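Local coordinates for endoglucanase (Thermotoga maritima, PDB 2FVG), which probably acts as an aminopeptidase of the M42 family, a hydrolase that works with two divalent metal cations per subunit, at residues S26-L31 / G41-L46; K54-S59 / V328-G333; I176-S181 / K324-L329. All blocks are in the same frame, centred on the assembly; numbering follows the deposited sequence.

Contact 1 of 3, residues S26-L31 / G41-L46. With EDO (1,2-ethanediol), chain D.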
ATOM      1  N   SER A  26       3.475   7.675  14.623  1.00 35.07           N
ATOM      2  CA  SER A  26       4.162   8.917  15.009  1.00 36.94           C
ATOM      3  C   SER A  26       3.663  10.138  14.233  1.00 36.80           C
ATOM      4  O   SER A  26       3.682  11.260  14.751  1.00 38.07           O
ATOM      5  CB  SER A  26       5.687   8.795  14.896  1.00 37.59           C
ATOM      6  OG  SER A  26       6.109   8.693  13.543  1.00 44.15           O
ATOM      7  N   LYS A  27       3.196   9.922  13.008  1.00 36.15           N
ATOM      8  CA  LYS A  27       2.689  11.021  12.191  1.00 35.30           C
ATOM      9  C   LYS A  27       1.224  11.395  12.424  1.00 34.14           C
ATOM     10  O   LYS A  27       0.841  12.554  12.228  1.00 32.49           O
ATOM     11  CB  LYS A  27       2.935  10.753  10.698  1.00 34.95           C
ATOM     12  CG  LYS A  27       4.414  10.549  10.332  1.00 33.11           C
ATOM     13  CD  LYS A  27       5.312  11.727  10.762  1.00 30.36           C
ATOM     14  CE  LYS A  27       6.760  11.416  10.450  1.00 34.81           C
ATOM     15  NZ  LYS A  27       7.684  12.517  10.834  1.00 40.06           N
ATOM     16  N   ILE A  28       0.407  10.438  12.849  1.00 33.02           N
ATOM     17  CA  ILE A  28      -1.026  10.713  13.022  1.00 33.30           C
ATOM     18  C   ILE A  28      -1.559  10.793  14.457  1.00 35.04           C
ATOM     19  O   ILE A  28      -2.705  11.211  14.651  1.00 33.43           O
ATOM     20  CB  ILE A  28      -1.912   9.764  12.168  1.00 32.90           C
ATOM     21  CG1 ILE A  28      -1.707   8.304  12.614  1.00 36.05           C
ATOM     22  CG2 ILE A  28      -1.627  10.007  10.672  1.00 33.74           C
ATOM     23  CD1 ILE A  28      -2.621   7.276  11.936  1.00 29.99           C
ATOM     24  N   GLU A  29      -0.749  10.407  15.445  1.00 37.39           N
ATOM     25  CA  GLU A  29      -1.152  10.458  16.868  1.00 39.33           C
ATOM     26  C   GLU A  29      -1.906  11.708  17.288  1.00 41.01           C
ATOM     27  O   GLU A  29      -2.968  11.618  17.909  1.00 43.47           O
ATOM     28  CB  GLU A  29       0.054  10.303  17.791  1.00 40.50           C
ATOM     29  CG  GLU A  29       0.453   8.877  18.054  1.00 49.17           C
ATOM     30  CD  GLU A  29       1.781   8.757  18.793  1.00 61.84           C
ATOM     31  OE1 GLU A  29       2.607   9.711  18.737  1.00 54.62           O
ATOM     32  OE2 GLU A  29       2.002   7.680  19.403  1.00 68.10           O
ATOM     33  N   GLY A  30      -1.351  12.875  16.970  1.00 40.36           N
ATOM     34  CA  GLY A  30      -1.970  14.127  17.360  1.00 39.80           C
ATOM     35  C   GLY A  30      -2.970  14.661  16.367  1.00 40.30           C
ATOM     36  O   GLY A  30      -3.378  15.819  16.466  1.00 41.48           O
ATOM     37  N   LEU A  31      -3.369  13.826  15.413  1.00 39.23           N
ATOM     38  CA  LEU A  31      -4.321  14.227  14.378  1.00 38.57           C
ATOM     39  C   LEU A  31      -5.667  13.524  14.494  1.00 37.86           C
ATOM     40  O   LEU A  31      -6.647  13.937  13.883  1.00 34.91           O
ATOM     41  CB  LEU A  31      -3.723  13.953  12.991  1.00 37.46           C
ATOM     42  CG  LEU A  31      -2.474  14.765  12.614  1.00 36.05           C
ATOM     43  CD1 LEU A  31      -1.899  14.248  11.316  1.00 43.72           C
ATOM     44  CD2 LEU A  31      -2.772  16.267  12.536  1.00 41.25           C
ATOM     45  N   GLY A  41      -2.627  -6.523  14.263  1.00 33.56           N
ATOM     46  CA  GLY A  41      -1.585  -5.565  13.950  1.00 32.94           C
ATOM     47  C   GLY A  41      -2.044  -4.389  13.126  1.00 32.21           C
ATOM     48  O   GLY A  41      -1.223  -3.535  12.759  1.00 32.81           O
ATOM     49  N   ASN A  42      -3.337  -4.358  12.800  1.00 30.20           N
ATOM     50  CA  ASN A  42      -3.903  -3.265  12.027  1.00 31.08           C
ATOM     51  C   ASN A  42      -3.864  -2.020  12.868  1.00 31.18           C
ATOM     52  O   ASN A  42      -4.148  -2.079  14.066  1.00 34.31           O
ATOM     53  CB  ASN A  42      -5.374  -3.518  11.679  1.00 31.82           C
ATOM     54  CG  ASN A  42      -5.575  -4.728  10.803  1.00 31.66           C
ATOM     55  OD1 ASN A  42      -4.917  -4.893   9.775  1.00 34.98           O
ATOM     56  ND2 ASN A  42      -6.505  -5.583  11.196  1.00 29.46           N
ATOM     57  N   LEU A  43      -3.560  -0.895  12.240  1.00 30.62           N
ATOM     58  CA  LEU A  43      -3.540   0.374  12.946  1.00 31.17           C
ATOM     59  C   LEU A  43      -4.871   1.020  12.657  1.00 31.75           C
ATOM     60  O   LEU A  43      -5.203   1.229  11.502  1.00 30.27           O
ATOM     61  CB  LEU A  43      -2.395   1.255  12.452  1.00 30.56           C
ATOM     62  CG  LEU A  43      -2.232   2.623  13.126  1.00 32.88           C
ATOM     63  CD1 LEU A  43      -1.966   2.475  14.613  1.00 28.60           C
ATOM     64  CD2 LEU A  43      -1.086   3.336  12.458  1.00 33.80           C
ATOM     65  N   ILE A  44      -5.620   1.339  13.712  1.00 31.35           N
ATOM     66  CA  ILE A  44      -6.958   1.890  13.574  1.00 31.36           C
ATOM     67  C   ILE A  44      -7.002   3.278  14.171  1.00 32.25           C
ATOM     68  O   ILE A  44      -6.783   3.460  15.364  1.00 31.63           O
ATOM     69  CB  ILE A  44      -7.993   0.968  14.267  1.00 32.74           C
ATOM     70  CG1 ILE A  44      -7.847  -0.461  13.733  1.00 27.62           C
ATOM     71  CG2 ILE A  44      -9.424   1.519  14.123  1.00 28.78           C
ATOM     72  CD1 ILE A  44      -8.906  -1.398  14.204  1.00 34.68           C
ATOM     73  N   ALA A  45      -7.277   4.255  13.320  1.00 32.19           N
ATOM     74  CA  ALA A  45      -7.323   5.640  13.739  1.00 34.56           C
ATOM     75  C   ALA A  45      -8.739   6.092  13.587  1.00 36.18           C
ATOM     76  O   ALA A  45      -9.368   5.773  12.583  1.00 38.65           O
ATOM     77  CB  ALA A  45      -6.405   6.473  12.867  1.00 32.98           C
ATOM     78  N   LEU A  46      -9.256   6.801  14.586  1.00 36.35           N
ATOM     79  CA  LEU A  46     -10.629   7.322  14.533  1.00 31.98           C
ATOM     80  C   LEU A  46     -10.687   8.837  14.479  1.00 33.70           C
ATOM     81  O   LEU A  46     -10.047   9.531  15.274  1.00 34.73           O
ATOM     82  CB  LEU A  46     -11.433   6.852  15.752  1.00 32.09           C
ATOM     83  CG  LEU A  46     -12.805   7.452  16.068  1.00 27.69           C
ATOM     84  CD1 LEU A  46     -13.780   7.293  14.907  1.00 31.00           C
ATOM     85  CD2 LEU A  46     -13.395   6.823  17.327  1.00 28.60           C
TER
HETATM   86  C1  EDO D 342      -7.668  -6.781   7.895  1.00 76.42           C
HETATM   87  O1  EDO D 342      -6.389  -7.430   7.953  1.00 70.54           O
HETATM   88  C2  EDO D 342      -7.920  -6.223   6.495  1.00 78.89           C
HETATM   89  O2  EDO D 342      -9.093  -5.396   6.494  1.00 80.57           O

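Contact 2 of 3, residues K54-S59 / V328-G333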
ATOM      1  N   LYS A  54     -23.493   6.551  12.364  1.00 32.04           N
ATOM      2  CA  LYS A  54     -22.955   5.718  11.289  1.00 32.95           C
ATOM      3  C   LYS A  54     -21.437   5.880  11.256  1.00 33.10           C
ATOM      4  O   LYS A  54     -20.882   6.870  11.746  1.00 32.75           O
ATOM      5  CB  LYS A  54     -23.586   6.085   9.946  1.00 33.98           C
ATOM      6  CG  LYS A  54     -25.109   5.917   9.931  1.00 35.66           C
ATOM      7  CD  LYS A  54     -25.785   6.664   8.795  1.00 44.82           C
ATOM      8  CE  LYS A  54     -27.291   6.512   8.879  1.00 48.52           C
ATOM      9  NZ  LYS A  54     -27.995   7.341   7.858  1.00 60.98           N
ATOM     10  N   LYS A  55     -20.762   4.885  10.698  1.00 32.69           N
ATOM     11  CA  LYS A  55     -19.319   4.888  10.638  1.00 29.85           C
ATOM     12  C   LYS A  55     -18.834   4.648   9.210  1.00 31.10           C
ATOM     13  O   LYS A  55     -19.372   3.800   8.505  1.00 32.78           O
ATOM     14  CB  LYS A  55     -18.801   3.814  11.572  1.00 30.16           C
ATOM     15  CG  LYS A  55     -19.040   4.121  13.044  1.00 30.70           C
ATOM     16  CD  LYS A  55     -19.067   2.891  13.909  1.00 36.18           C
ATOM     17  CE  LYS A  55     -20.369   2.113  13.677  1.00 30.21           C
ATOM     18  NZ  LYS A  55     -20.414   0.930  14.567  1.00 39.82           N
ATOM     19  N   LEU A  56     -17.840   5.423   8.781  1.00 30.38           N
ATOM     20  CA  LEU A  56     -17.229   5.231   7.477  1.00 29.80           C
ATOM     21  C   LEU A  56     -15.875   4.619   7.752  1.00 29.51           C
ATOM     22  O   LEU A  56     -15.177   5.038   8.664  1.00 29.77           O
ATOM     23  CB  LEU A  56     -17.045   6.554   6.748  1.00 27.60           C
ATOM     24  CG  LEU A  56     -16.242   6.598   5.434  1.00 23.81           C
ATOM     25  CD1 LEU A  56     -16.911   5.862   4.294  1.00 20.96           C
ATOM     26  CD2 LEU A  56     -16.045   8.044   5.024  1.00 27.33           C
ATOM     27  N   LEU A  57     -15.509   3.625   6.967  1.00 29.50           N
ATOM     28  CA  LEU A  57     -14.192   2.990   7.090  1.00 31.37           C
ATOM     29  C   LEU A  57     -13.362   3.315   5.839  1.00 30.58           C
ATOM     30  O   LEU A  57     -13.826   3.107   4.721  1.00 33.11           O
ATOM     31  CB  LEU A  57     -14.385   1.487   7.212  1.00 28.88           C
ATOM     32  CG  LEU A  57     -13.195   0.529   7.086  1.00 35.88           C
ATOM     33  CD1 LEU A  57     -12.201   0.745   8.170  1.00 35.75           C
ATOM     34  CD2 LEU A  57     -13.694  -0.911   7.133  1.00 35.00           C
ATOM     35  N   VAL A  58     -12.148   3.828   6.010  1.00 30.73           N
ATOM     36  CA  VAL A  58     -11.284   4.150   4.858  1.00 30.42           C
ATOM     37  C   VAL A  58      -9.995   3.383   5.086  1.00 30.65           C
ATOM     38  O   VAL A  58      -9.351   3.589   6.101  1.00 31.74           O
ATOM     39  CB  VAL A  58     -11.023   5.672   4.754  1.00 29.94           C
ATOM     40  CG1 VAL A  58     -10.114   6.005   3.554  1.00 28.27           C
ATOM     41  CG2 VAL A  58     -12.341   6.430   4.631  1.00 31.35           C
ATOM     42  N   SER A  59      -9.600   2.492   4.178  1.00 29.48           N
ATOM     43  CA  SER A  59      -8.386   1.717   4.471  1.00 30.14           C
ATOM     44  C   SER A  59      -7.266   1.659   3.404  1.00 28.95           C
ATOM     45  O   SER A  59      -7.516   1.840   2.218  1.00 26.81           O
ATOM     46  CB  SER A  59      -8.770   0.298   4.901  1.00 27.62           C
ATOM     47  OG  SER A  59      -9.287  -0.405   3.811  1.00 33.00           O
ATOM     48  N   VAL A 328     -13.151  14.951   0.296  1.00 22.76           N
ATOM     49  CA  VAL A 328     -14.528  15.361   0.004  1.00 21.94           C
ATOM     50  C   VAL A 328     -15.518  14.242   0.328  1.00 22.76           C
ATOM     51  O   VAL A 328     -16.557  14.502   0.914  1.00 24.62           O
ATOM     52  CB  VAL A 328     -14.721  15.823  -1.455  1.00 21.19           C
ATOM     53  CG1 VAL A 328     -16.135  16.426  -1.633  1.00 19.44           C
ATOM     54  CG2 VAL A 328     -13.685  16.870  -1.814  1.00 23.89           C
ATOM     55  N   LEU A 329     -15.188  12.992   0.002  1.00 25.05           N
ATOM     56  CA  LEU A 329     -16.087  11.878   0.343  1.00 23.98           C
ATOM     57  C   LEU A 329     -16.314  11.775   1.854  1.00 26.56           C
ATOM     58  O   LEU A 329     -17.427  11.471   2.302  1.00 26.10           O
ATOM     59  CB  LEU A 329     -15.586  10.557  -0.224  1.00 22.85           C
ATOM     60  CG  LEU A 329     -15.674  10.478  -1.745  1.00 21.77           C
ATOM     61  CD1 LEU A 329     -14.873   9.312  -2.269  1.00 23.90           C
ATOM     62  CD2 LEU A 329     -17.129  10.379  -2.160  1.00 17.51           C
ATOM     63  N   VAL A 330     -15.249  12.042   2.615  1.00 24.38           N
ATOM     64  CA  VAL A 330     -15.273  12.012   4.069  1.00 22.32           C
ATOM     65  C   VAL A 330     -16.051  13.192   4.694  1.00 24.65           C
ATOM     66  O   VAL A 330     -16.841  13.010   5.614  1.00 24.02           O
ATOM     67  CB  VAL A 330     -13.845  11.926   4.617  1.00 23.98           C
ATOM     68  CG1 VAL A 330     -13.797  12.199   6.133  1.00 19.44           C
ATOM     69  CG2 VAL A 330     -13.276  10.551   4.307  1.00 17.10           C
ATOM     70  N   GLU A 331     -15.840  14.390   4.174  1.00 22.21           N
ATOM     71  CA  GLU A 331     -16.479  15.559   4.723  1.00 23.70           C
ATOM     72  C   GLU A 331     -17.951  15.660   4.395  1.00 23.45           C
ATOM     73  O   GLU A 331     -18.712  16.121   5.220  1.00 23.40           O
ATOM     74  CB  GLU A 331     -15.714  16.833   4.348  1.00 20.89           C
ATOM     75  CG  GLU A 331     -14.321  16.850   4.961  1.00 22.97           C
ATOM     76  CD  GLU A 331     -13.694  18.216   4.950  1.00 30.55           C
ATOM     77  OE1 GLU A 331     -13.877  18.926   3.941  1.00 34.76           O
ATOM     78  OE2 GLU A 331     -13.012  18.579   5.937  1.00 28.47           O
ATOM     79  N   GLU A 332     -18.355  15.200   3.217  1.00 25.15           N
ATOM     80  CA  GLU A 332     -19.759  15.277   2.800  1.00 26.64           C
ATOM     81  C   GLU A 332     -20.624  14.156   3.365  1.00 25.01           C
ATOM     82  O   GLU A 332     -21.792  14.380   3.681  1.00 25.13           O
ATOM     83  CB  GLU A 332     -19.884  15.309   1.276  1.00 26.43           C
ATOM     84  CG  GLU A 332     -19.314  16.555   0.631  1.00 32.70           C
ATOM     85  CD  GLU A 332     -19.601  16.641  -0.861  1.00 31.74           C
ATOM     86  OE1 GLU A 332     -20.311  15.765  -1.405  1.00 42.36           O
ATOM     87  OE2 GLU A 332     -19.110  17.603  -1.493  1.00 41.05           O
ATOM     88  N   GLY A 333     -20.073  12.948   3.458  1.00 22.17           N
ATOM     89  CA  GLY A 333     -20.828  11.817   3.994  1.00 22.68           C
ATOM     90  C   GLY A 333     -21.929  11.250   3.094  1.00 23.75           C
ATOM     91  O   GLY A 333     -22.656  10.353   3.494  1.00 24.79           O
TER

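Contact 3 of 3, residues I176-S181 / K324-L329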
ATOM      1  N   ILE A 176      -2.687   9.610   5.502  1.00 29.94           N
ATOM      2  CA  ILE A 176      -1.930  10.496   6.386  1.00 29.69           C
ATOM      3  C   ILE A 176      -2.064  11.955   5.948  1.00 31.71           C
ATOM      4  O   ILE A 176      -2.184  12.839   6.800  1.00 31.63           O
ATOM      5  CB  ILE A 176      -0.447  10.124   6.413  1.00 28.56           C
ATOM      6  CG1 ILE A 176      -0.271   8.696   6.921  1.00 30.56           C
ATOM      7  CG2 ILE A 176       0.342  11.077   7.313  1.00 28.25           C
ATOM      8  CD1 ILE A 176       1.186   8.225   6.891  1.00 28.77           C
ATOM      9  N   ASP A 177      -2.042  12.210   4.634  1.00 33.11           N
ATOM     10  CA  ASP A 177      -2.157  13.589   4.116  1.00 33.70           C
ATOM     11  C   ASP A 177      -3.558  14.157   4.296  1.00 33.26           C
ATOM     12  O   ASP A 177      -3.713  15.361   4.481  1.00 35.51           O
ATOM     13  CB  ASP A 177      -1.737  13.701   2.634  1.00 33.45           C
ATOM     14  CG  ASP A 177      -0.215  13.634   2.433  1.00 42.45           C
ATOM     15  OD1 ASP A 177       0.549  13.422   3.414  1.00 37.40           O
ATOM     16  OD2 ASP A 177       0.216  13.793   1.271  1.00 44.45           O
ATOM     17  N   VAL A 178      -4.576  13.305   4.192  1.00 31.87           N
ATOM     18  CA  VAL A 178      -5.950  13.749   4.404  1.00 30.97           C
ATOM     19  C   VAL A 178      -6.053  14.207   5.851  1.00 32.50           C
ATOM     20  O   VAL A 178      -6.591  15.275   6.139  1.00 29.97           O
ATOM     21  CB  VAL A 178      -6.979  12.636   4.089  1.00 31.37           C
ATOM     22  CG1 VAL A 178      -8.392  13.038   4.572  1.00 24.34           C
ATOM     23  CG2 VAL A 178      -6.984  12.341   2.602  1.00 27.44           C
ATOM     24  N   LEU A 179      -5.486  13.407   6.753  1.00 33.75           N
ATOM     25  CA  LEU A 179      -5.496  13.737   8.178  1.00 34.15           C
ATOM     26  C   LEU A 179      -4.679  14.981   8.503  1.00 35.81           C
ATOM     27  O   LEU A 179      -5.119  15.818   9.303  1.00 35.52           O
ATOM     28  CB  LEU A 179      -5.023  12.546   8.997  1.00 32.32           C
ATOM     29  CG  LEU A 179      -6.058  11.429   9.099  1.00 33.83           C
ATOM     30  CD1 LEU A 179      -5.427  10.151   9.687  1.00 23.02           C
ATOM     31  CD2 LEU A 179      -7.254  11.907   9.933  1.00 24.57           C
ATOM     32  N   GLU A 180      -3.497  15.109   7.894  1.00 36.37           N
ATOM     33  CA  GLU A 180      -2.673  16.307   8.118  1.00 38.68           C
ATOM     34  C   GLU A 180      -3.316  17.574   7.594  1.00 37.58           C
ATOM     35  O   GLU A 180      -3.077  18.659   8.135  1.00 39.24           O
ATOM     36  CB  GLU A 180      -1.271  16.186   7.526  1.00 38.98           C
ATOM     37  CG  GLU A 180      -0.313  15.403   8.377  1.00 51.17           C
ATOM     38  CD  GLU A 180       1.127  15.862   8.225  1.00 64.65           C
ATOM     39  OE1 GLU A 180       1.434  16.612   7.269  1.00 70.80           O
ATOM     40  OE2 GLU A 180       1.959  15.473   9.077  1.00 68.03           O
ATOM     41  N   SER A 181      -4.136  17.445   6.551  1.00 37.91           N
ATOM     42  CA  SER A 181      -4.786  18.612   5.956  1.00 38.84           C
ATOM     43  C   SER A 181      -5.909  19.124   6.837  1.00 39.17           C
ATOM     44  O   SER A 181      -6.512  20.139   6.520  1.00 39.02           O
ATOM     45  CB  SER A 181      -5.353  18.300   4.564  1.00 39.73           C
ATOM     46  OG  SER A 181      -6.612  17.638   4.649  1.00 37.92           O
ATOM     47  N   LYS A 324      -7.657  14.640  -2.679  1.00 23.89           N
ATOM     48  CA  LYS A 324      -8.795  15.572  -2.722  1.00 23.69           C
ATOM     49  C   LYS A 324     -10.114  14.815  -2.678  1.00 21.92           C
ATOM     50  O   LYS A 324     -10.992  15.146  -1.911  1.00 23.00           O
ATOM     51  CB  LYS A 324      -8.783  16.442  -3.979  1.00 22.54           C
ATOM     52  CG  LYS A 324      -7.871  17.664  -3.974  1.00 32.24           C
ATOM     53  CD  LYS A 324      -8.123  18.466  -5.258  1.00 28.64           C
ATOM     54  CE  LYS A 324      -7.234  19.695  -5.397  1.00 44.67           C
ATOM     55  NZ  LYS A 324      -5.806  19.347  -5.612  1.00 49.15           N
ATOM     56  N   LEU A 325     -10.244  13.797  -3.518  1.00 22.42           N
ATOM     57  CA  LEU A 325     -11.456  12.977  -3.596  1.00 24.26           C
ATOM     58  C   LEU A 325     -11.813  12.279  -2.279  1.00 23.64           C
ATOM     59  O   LEU A 325     -12.964  12.280  -1.880  1.00 24.86           O
ATOM     60  CB  LEU A 325     -11.340  11.948  -4.733  1.00 24.32           C
ATOM     61  CG  LEU A 325     -12.563  11.104  -5.085  1.00 24.27           C
ATOM     62  CD1 LEU A 325     -13.801  11.981  -5.361  1.00 21.54           C
ATOM     63  CD2 LEU A 325     -12.257  10.206  -6.270  1.00 24.02           C
ATOM     64  N   ILE A 326     -10.834  11.677  -1.619  1.00 22.90           N
ATOM     65  CA  ILE A 326     -11.061  11.021  -0.342  1.00 22.66           C
ATOM     66  C   ILE A 326     -11.521  12.067   0.692  1.00 24.60           C
ATOM     67  O   ILE A 326     -12.439  11.819   1.461  1.00 28.40           O
ATOM     68  CB  ILE A 326      -9.762  10.333   0.195  1.00 23.54           C
ATOM     69  CG1 ILE A 326      -9.275   9.187  -0.716  1.00 26.46           C
ATOM     70  CG2 ILE A 326      -9.967   9.804   1.604  1.00 19.55           C
ATOM     71  CD1 ILE A 326     -10.334   8.137  -1.016  1.00 33.88           C
ATOM     72  N   LYS A 327     -10.906  13.245   0.695  1.00 22.62           N
ATOM     73  CA  LYS A 327     -11.263  14.245   1.685  1.00 21.59           C
ATOM     74  C   LYS A 327     -12.721  14.711   1.535  1.00 22.44           C
ATOM     75  O   LYS A 327     -13.437  14.830   2.530  1.00 21.19           O
ATOM     76  CB  LYS A 327     -10.294  15.419   1.655  1.00 21.59           C
ATOM     77  CG  LYS A 327     -10.478  16.338   2.818  1.00 16.45           C
ATOM     78  CD  LYS A 327      -9.576  17.536   2.745  1.00 24.10           C
ATOM     79  CE  LYS A 327      -9.799  18.383   3.976  1.00 24.92           C
ATOM     80  NZ  LYS A 327      -8.840  19.513   4.077  1.00 29.97           N
ATOM     81  N   VAL A 328     -13.151  14.951   0.296  1.00 22.76           N
ATOM     82  CA  VAL A 328     -14.528  15.361   0.004  1.00 21.94           C
ATOM     83  C   VAL A 328     -15.518  14.242   0.328  1.00 22.76           C
ATOM     84  O   VAL A 328     -16.557  14.502   0.914  1.00 24.62           O
ATOM     85  CB  VAL A 328     -14.721  15.823  -1.455  1.00 21.19           C
ATOM     86  CG1 VAL A 328     -16.135  16.426  -1.633  1.00 19.44           C
ATOM     87  CG2 VAL A 328     -13.685  16.870  -1.814  1.00 23.89           C
ATOM     88  N   LEU A 329     -15.188  12.992   0.002  1.00 25.05           N
ATOM     89  CA  LEU A 329     -16.087  11.878   0.343  1.00 23.98           C
ATOM     90  C   LEU A 329     -16.314  11.775   1.854  1.00 26.56           C
ATOM     91  O   LEU A 329     -17.427  11.471   2.302  1.00 26.10           O
ATOM     92  CB  LEU A 329     -15.586  10.557  -0.224  1.00 22.85           C
ATOM     93  CG  LEU A 329     -15.674  10.478  -1.745  1.00 21.77           C
ATOM     94  CD1 LEU A 329     -14.873   9.312  -2.269  1.00 23.90           C
ATOM     95  CD2 LEU A 329     -17.129  10.379  -2.160  1.00 17.51           C
TER

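Contact 1 of 3, residues S26-L31 / G41-L46
A single methyl group carries this contact from the helix side: Ile28 CD1 reaches both Ala45 and Leu43, and no hydrogen bond crosses between the segments. CD1 lies 4.0 Å from Ala45 CB and 4.3 Å from Leu43 CD2, resting on two side chains that sit two residues apart on the same face of the strand, while Ile44 points away. What puts the methyl there is an uncommon helical torsion. CG1 stands between the backbone N and the carbonyl carbon (chi1 62°), and the extended end of the chain then carries CD1 out to the strand. CG2 is left beside the backbone N, where it packs on Ile176 and Leu179 of the neighbouring helix. This is a helix laid on a face of the mixed sheet of an alpha/beta domain: helix 18-28 covers the beta hairpin formed by strands 34-37 and 43-47; Leu35 also touches Leu43 and Ala45, and Phe193 touches Ile28. Just before the strand Asn42 is tied by its amide, ND2 to Asp38 OD2 and OD1 to Val195 N; with an alanine here, both partners would probably lose their mate and the hairpin loop its link to the end of the neighbouring strand 187-194. Beside that amide lies an ethanediol, probably from the crystallisation liquor; its O1 lies 3.5 Å from Asn42 OD1, a weak contact at most, and it is also hydrogen-bonded to Tyr293 OH.

Contact 2 of 3, residues K54-S59 / V328-G333
No ring or other flat group takes part where Leu56 meets Val330; the flat element is the sheet itself, and its two faces are dressed differently. On one face Leu56 and Val58 point toward the helix. On the other, Lys55 touches Tyr190 and Leu57 touches Val192. At the edges of strand 55-61 the backbone is paired on both sides, with Asp188 and Tyr190 of one neighbouring strand and with Cys215 and Ile217 of the other. Against the helix-bearing face comes one branch of Val330. Its CG2 lies 3.8 Å from Leu56 CD2, the two side chains crossing obliquely, and 4.2 Å from Val58 CG2, so that one methyl is shared by two residues of the strand. Leu56 extends its branch point directly out from the backbone, CG anti to the backbone N (chi1 172°), which carries CD2 past the valine methyl to within 4.2 Å of Val330 CA. Val330 also touches Val183 and Pro185, in the loop that leads into strand 187-194, while the adjacent Leu329 turns to Ile217. Just beyond, Gly333 leaves helical geometry with a positive phi of 73°, and the short helix 334-337 starts at once. A parallel strand inside a mixed sheet, covered by a late helix through a few aliphatic side chains, is the layered alpha/beta construction of the zinc-exopeptidase clan; the same strand runs on to His61, a predicted metal ligand.

Contact 3 of 3, residues I176-S181 / K324-L329
Val178 and Ile326 form the tight, buried part of this contact, whereas Ser181 and Lys327 close its more open margin with polar bonds. On the packed side Val178 CG2 lies 4.0 Å from Ile326 CG2, and the two side chains cross at about a right angle. The other valine branch, CG1, rests 4.2 Å from Lys327 CB, so one methyl of Val178 goes to each of two successive residues of the second helix. The backbones come close as well, with Val178 CA and Lys327 CA 6.0 Å apart. The end of the Ile326 side chain leads away from Val178, and the residue also packs on Ile217, Val219 and Ile300 of the sheet.

Toward solvent the character changes. Lys327 leaves its helix with CG anti to the backbone N (chi1 -169°) and stays extended from there on, which carries NZ across to Ser181 OG, 3.0 Å away. The aliphatic end of the lysine runs alongside the hydroxyl, with CE 3.3 Å from Ser181 OG. That hydroxyl is gripped from two directions: it accepts from the lysine and donates to Val178 O one turn back at 2.8 Å, the donor tilted 26° from the carbonyl plane, and these two bonds should fix its rotation. NZ also makes a weak bond to Ser181 O and another bond to Gly182 O. In this protein the ammonium group thus sits among carbonyl oxygens at the C-terminal end of helix 166-180, where its charge would probably be well placed against the helix dipole. Helices 166-180 and 316-332, packed side by side on the central mixed sheet, belong to the alpha/beta domain of this zinc-exopeptidase family.

Along the chain, contact 1 closes first, and contacts 2 and 3 then open in turn and end together on helix 316-332, sharing Val328 and Leu329. Their centres lie about 10 Å apart, and Val58 CG1 meets Ile326 CG2 between them. Contact 1 stands about 16 Å from contact 2 and about 15 Å from contact 3, centre to centre; it touches the latter also where Leu31 packs on Glu180. Helices 18-28, 166-180 and 316-332 thus form a continuous layer over one mixed sheet, joining early and late chain regions around a sheet whose strands carry two of the predicted metal ligands, His61 and Glu220.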